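Local coordinates for myroilysin (Myroides profundi, PDB 5CZW), which is probably a zinc-dependent metalloendopeptidase of the astacin (M12A) family, held here as the proenzyme by a cysteine switch, at residues W158-Y167 with D178-T186. The protein carries 1 engineered substitution. Numbering follows the deposited sequence.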
loop_
_atom_site.group_PDB
_atom_site.type_symbol
_atom_site.label_atom_id
_atom_site.label_comp_id
_atom_site.label_asym_id
_atom_site.label_seq_id
_atom_site.Cartn_x
_atom_site.Cartn_y
_atom_site.Cartn_z
ATOM N N TRP A 158 19.265 4.716 7.336
ATOM C CA TRP A 158 18.224 4.571 8.317
ATOM C C TRP A 158 18.581 5.117 9.668
ATOM O O TRP A 158 19.731 4.919 10.191
ATOM C CB TRP A 158 17.860 3.100 8.529
ATOM C CG TRP A 158 17.415 2.303 7.349
ATOM C CD1 TRP A 158 18.142 1.384 6.701
ATOM C CD2 TRP A 158 16.146 2.363 6.663
ATOM N NE1 TRP A 158 17.415 0.843 5.679
ATOM C CE2 TRP A 158 16.198 1.442 5.613
ATOM C CE3 TRP A 158 14.965 3.086 6.853
ATOM C CZ2 TRP A 158 15.112 1.207 4.765
ATOM C CZ3 TRP A 158 13.877 2.849 5.993
ATOM C CH2 TRP A 158 13.982 1.918 4.966
ATOM N N ASP A 159 17.595 5.740 10.298
ATOM C CA ASP A 159 17.729 6.075 11.719
ATOM C C ASP A 159 17.123 4.901 12.418
ATOM O O ASP A 159 15.902 4.798 12.525
ATOM C CB ASP A 159 17.007 7.356 12.014
ATOM C CG ASP A 159 17.046 7.726 13.495
ATOM O OD1 ASP A 159 17.110 6.805 14.349
ATOM O OD2 ASP A 159 16.943 8.946 13.781
ATOM N N LYS A 160 17.957 3.960 12.839
ATOM C CA LYS A 160 17.423 2.630 13.198
ATOM C C LYS A 160 16.454 2.698 14.411
ATOM O O LYS A 160 15.378 2.076 14.414
ATOM C CB LYS A 160 18.563 1.615 13.388
ATOM C CG LYS A 160 19.495 1.535 12.179
ATOM C CD LYS A 160 20.383 0.291 12.157
ATOM C CE LYS A 160 19.789 -0.819 11.310
ATOM N NZ LYS A 160 20.835 -1.707 10.719
ATOM N N ASN A 161 16.829 3.495 15.393
ATOM C CA ASN A 161 15.968 3.845 16.526
ATOM C C ASN A 161 14.566 4.247 16.064
ATOM O O ASN A 161 13.549 3.785 16.626
ATOM C CB ASN A 161 16.604 5.003 17.335
ATOM C CG ASN A 161 15.608 5.719 18.237
ATOM O OD1 ASN A 161 15.347 5.274 19.353
ATOM N ND2 ASN A 161 15.062 6.847 17.765
ATOM N N LYS A 162 14.505 5.122 15.076
ATOM C CA LYS A 162 13.214 5.571 14.625
ATOM C C LYS A 162 12.479 4.484 13.880
ATOM O O LYS A 162 11.300 4.386 13.956
ATOM C CB LYS A 162 13.285 6.820 13.773
ATOM C CG LYS A 162 13.493 8.111 14.525
ATOM C CD LYS A 162 12.298 9.081 14.507
ATOM C CE LYS A 162 12.423 10.141 13.427
ATOM N NZ LYS A 162 11.292 10.999 12.937
ATOM N N VAL A 163 13.216 3.684 13.153
ATOM C CA VAL A 163 12.588 2.666 12.352
ATOM C C VAL A 163 11.987 1.655 13.322
ATOM O O VAL A 163 10.828 1.220 13.196
ATOM C CB VAL A 163 13.577 2.050 11.359
ATOM C CG1 VAL A 163 13.001 0.802 10.750
ATOM C CG2 VAL A 163 13.968 3.094 10.313
ATOM N N TYR A 164 12.748 1.319 14.364
ATOM C CA TYR A 164 12.215 0.327 15.304
ATOM C C TYR A 164 10.908 0.772 15.922
ATOM O O TYR A 164 9.958 -0.023 16.061
ATOM C CB TYR A 164 13.252 0.027 16.371
ATOM C CG TYR A 164 14.448 -0.743 15.852
ATOM C CD1 TYR A 164 14.282 -1.856 15.043
ATOM C CD2 TYR A 164 15.744 -0.382 16.214
ATOM C CE1 TYR A 164 15.365 -2.563 14.563
ATOM C CE2 TYR A 164 16.833 -1.046 15.725
ATOM C CZ TYR A 164 16.661 -2.145 14.900
ATOM O OH TYR A 164 17.760 -2.875 14.450
ATOM N N ALA A 165 10.851 2.062 16.264
ATOM C CA ALA A 165 9.702 2.676 16.931
ATOM C C ALA A 165 8.447 2.722 16.044
ATOM O O ALA A 165 7.353 2.476 16.481
ATOM C CB ALA A 165 10.031 4.098 17.327
ATOM N N TYR A 166 8.660 3.058 14.791
ATOM C CA TYR A 166 7.562 3.125 13.813
ATOM C C TYR A 166 6.877 1.805 13.509
ATOM O O TYR A 166 5.639 1.791 13.335
ATOM C CB TYR A 166 8.120 3.644 12.460
ATOM C CG TYR A 166 7.016 4.020 11.500
ATOM C CD1 TYR A 166 6.149 5.101 11.750
ATOM C CD2 TYR A 166 6.799 3.252 10.354
ATOM C CE1 TYR A 166 5.121 5.430 10.822
ATOM C CE2 TYR A 166 5.782 3.570 9.484
ATOM C CZ TYR A 166 4.961 4.659 9.707
ATOM O OH TYR A 166 3.942 4.889 8.790
ATOM N N TYR A 167 7.651 0.721 13.314
ATOM C CA TYR A 167 7.125 -0.568 12.855
ATOM C C TYR A 167 6.694 -1.489 14.012
ATOM O O TYR A 167 6.037 -2.521 13.768
ATOM C CB TYR A 167 8.064 -1.311 11.931
ATOM C CG TYR A 167 8.274 -0.657 10.572
ATOM C CD1 TYR A 167 9.248 0.305 10.375
ATOM C CD2 TYR A 167 7.426 -0.957 9.546
ATOM C CE1 TYR A 167 9.445 0.914 9.170
ATOM C CE2 TYR A 167 7.611 -0.319 8.315
ATOM C CZ TYR A 167 8.556 0.581 8.115
ATOM O OH TYR A 167 8.765 1.080 6.859
ATOM N N ASP A 178 12.146 -8.697 13.947
ATOM C CA ASP A 178 11.186 -8.607 12.834
ATOM C C ASP A 178 11.598 -7.496 11.864
ATOM O O ASP A 178 11.616 -7.697 10.643
ATOM C CB ASP A 178 9.756 -8.331 13.332
ATOM C CG ASP A 178 9.103 -9.511 14.095
ATOM O OD1 ASP A 178 9.435 -10.688 13.812
ATOM O OD2 ASP A 178 8.215 -9.207 14.949
ATOM N N VAL A 179 11.922 -6.310 12.377
ATOM C CA VAL A 179 12.334 -5.225 11.521
ATOM C C VAL A 179 13.639 -5.532 10.783
ATOM O O VAL A 179 13.766 -5.315 9.561
ATOM C CB VAL A 179 12.484 -3.933 12.339
ATOM C CG1 VAL A 179 13.082 -2.830 11.461
ATOM C CG2 VAL A 179 11.152 -3.495 12.844
ATOM N N ASP A 180 14.640 -6.078 11.508
ATOM C CA ASP A 180 15.877 -6.427 10.832
ATOM C C ASP A 180 15.705 -7.445 9.683
ATOM O O ASP A 180 16.345 -7.303 8.633
ATOM C CB ASP A 180 16.917 -6.988 11.835
ATOM C CG ASP A 180 17.316 -6.012 12.928
ATOM O OD1 ASP A 180 17.228 -4.755 12.814
ATOM O OD2 ASP A 180 17.769 -6.534 13.977
ATOM N N ASN A 181 14.860 -8.469 9.878
ATOM C CA ASN A 181 14.605 -9.464 8.847
ATOM C C ASN A 181 13.643 -8.965 7.800
ATOM O O ASN A 181 13.868 -9.220 6.638
ATOM C CB ASN A 181 14.090 -10.782 9.425
ATOM C CG ASN A 181 15.135 -11.479 10.293
ATOM O OD1 ASN A 181 14.800 -12.165 11.266
ATOM N ND2 ASN A 181 16.409 -11.267 9.959
ATOM N N ASN A 182 12.563 -8.283 8.202
ATOM C CA ASN A 182 11.486 -7.986 7.230
ATOM C C ASN A 182 11.671 -6.659 6.479
ATOM O O ASN A 182 11.166 -6.487 5.311
ATOM C CB ASN A 182 10.104 -8.025 7.934
ATOM C CG ASN A 182 9.783 -9.390 8.561
ATOM O OD1 ASN A 182 10.276 -10.425 8.154
ATOM N ND2 ASN A 182 8.982 -9.363 9.600
ATOM N N LEU A 183 12.423 -5.743 7.066
ATOM C CA LEU A 183 12.619 -4.421 6.490
ATOM C C LEU A 183 14.059 -4.188 5.988
ATOM O O LEU A 183 14.288 -4.066 4.763
ATOM C CB LEU A 183 12.125 -3.348 7.426
ATOM C CG LEU A 183 12.182 -1.959 6.827
ATOM C CD1 LEU A 183 10.970 -1.754 5.911
ATOM C CD2 LEU A 183 12.220 -0.893 7.835
ATOM N N PHE A 184 15.030 -4.137 6.913
ATOM C CA PHE A 184 16.409 -3.852 6.529
ATOM C C PHE A 184 16.946 -4.895 5.546
ATOM O O PHE A 184 17.497 -4.528 4.502
ATOM C CB PHE A 184 17.322 -3.682 7.753
ATOM C CG PHE A 184 16.931 -2.560 8.694
ATOM C CD1 PHE A 184 16.466 -1.324 8.248
ATOM C CD2 PHE A 184 17.005 -2.760 10.091
ATOM C CE1 PHE A 184 16.140 -0.318 9.192
ATOM C CE2 PHE A 184 16.648 -1.760 10.999
ATOM C CZ PHE A 184 16.225 -0.549 10.552
ATOM N N ALA A 185 16.677 -6.163 5.815
ATOM C CA ALA A 185 17.173 -7.249 4.956
ATOM C C ALA A 185 16.541 -7.114 3.574
ATOM O O ALA A 185 17.245 -7.097 2.555
ATOM C CB ALA A 185 16.787 -8.564 5.572
ATOM N N THR A 186 15.190 -7.075 3.541
ATOM C CA THR A 186 14.470 -6.953 2.275
ATOM C C THR A 186 14.941 -5.753 1.411
ATOM O O THR A 186 15.179 -5.892 0.188
ATOM C CB THR A 186 12.962 -6.784 2.589
ATOM O OG1 THR A 186 12.519 -7.932 3.320
ATOM C CG2 THR A 186 12.154 -6.560 1.333
HETATM O O HOH W 1 18.503 -1.665 4.359
#
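F184 reaches across from helix 178-184 to pack among W158, K160, V163 and Y164. One edge of its ring points at a face of the W158 indole in an edge-to-face pair, with F184 CE1 3.4 Å from W158 CG. Another edge is turned toward the face of Y164 in an offset edge-to-face pair, planes at 77°. K160 lies over a face of F184. Its chain bends at chi3 (96°), bringing CE to 3.7 Å from the F184 ring centroid as a CH-pi contact and NZ to 4.4 Å from that centroid as a cation-pi contact. Water 1 accepts from W158 NE1 and donates to F184 O.

L183 points toward helix 160-167. Its CD2 meets V163 CG1 at a tight 3.5 Å and Y167 CE1 at 3.6 Å. V179 CG1 packs on V163 CG1 and V179 CG2 on Y167 CB, while V179 CB meets the edge of the Y164 ring.

Y164 OH donates to the syn lone pair of D180 OD1 at 2.5 Å, a short bond. D180 OD2 is hydrogen-bonded to NZ of the dimethylated lysine at position 176. A phenylalanine in place of this tyrosine would probably leave D180 OD1 without its donor from helix 160-167.

The two helices cross nearly at right angles (95°) within the astacin family region. Y167 also touches V22, next to the zinc ligand C23, so helix 160-167 probably borders the cysteine-switch segment. The cation-pi contact and the Y164-D180 bond add polar ties to a largely apolar interface, and F184 is likely to be held both by its ring neighbours and by the charge of K160.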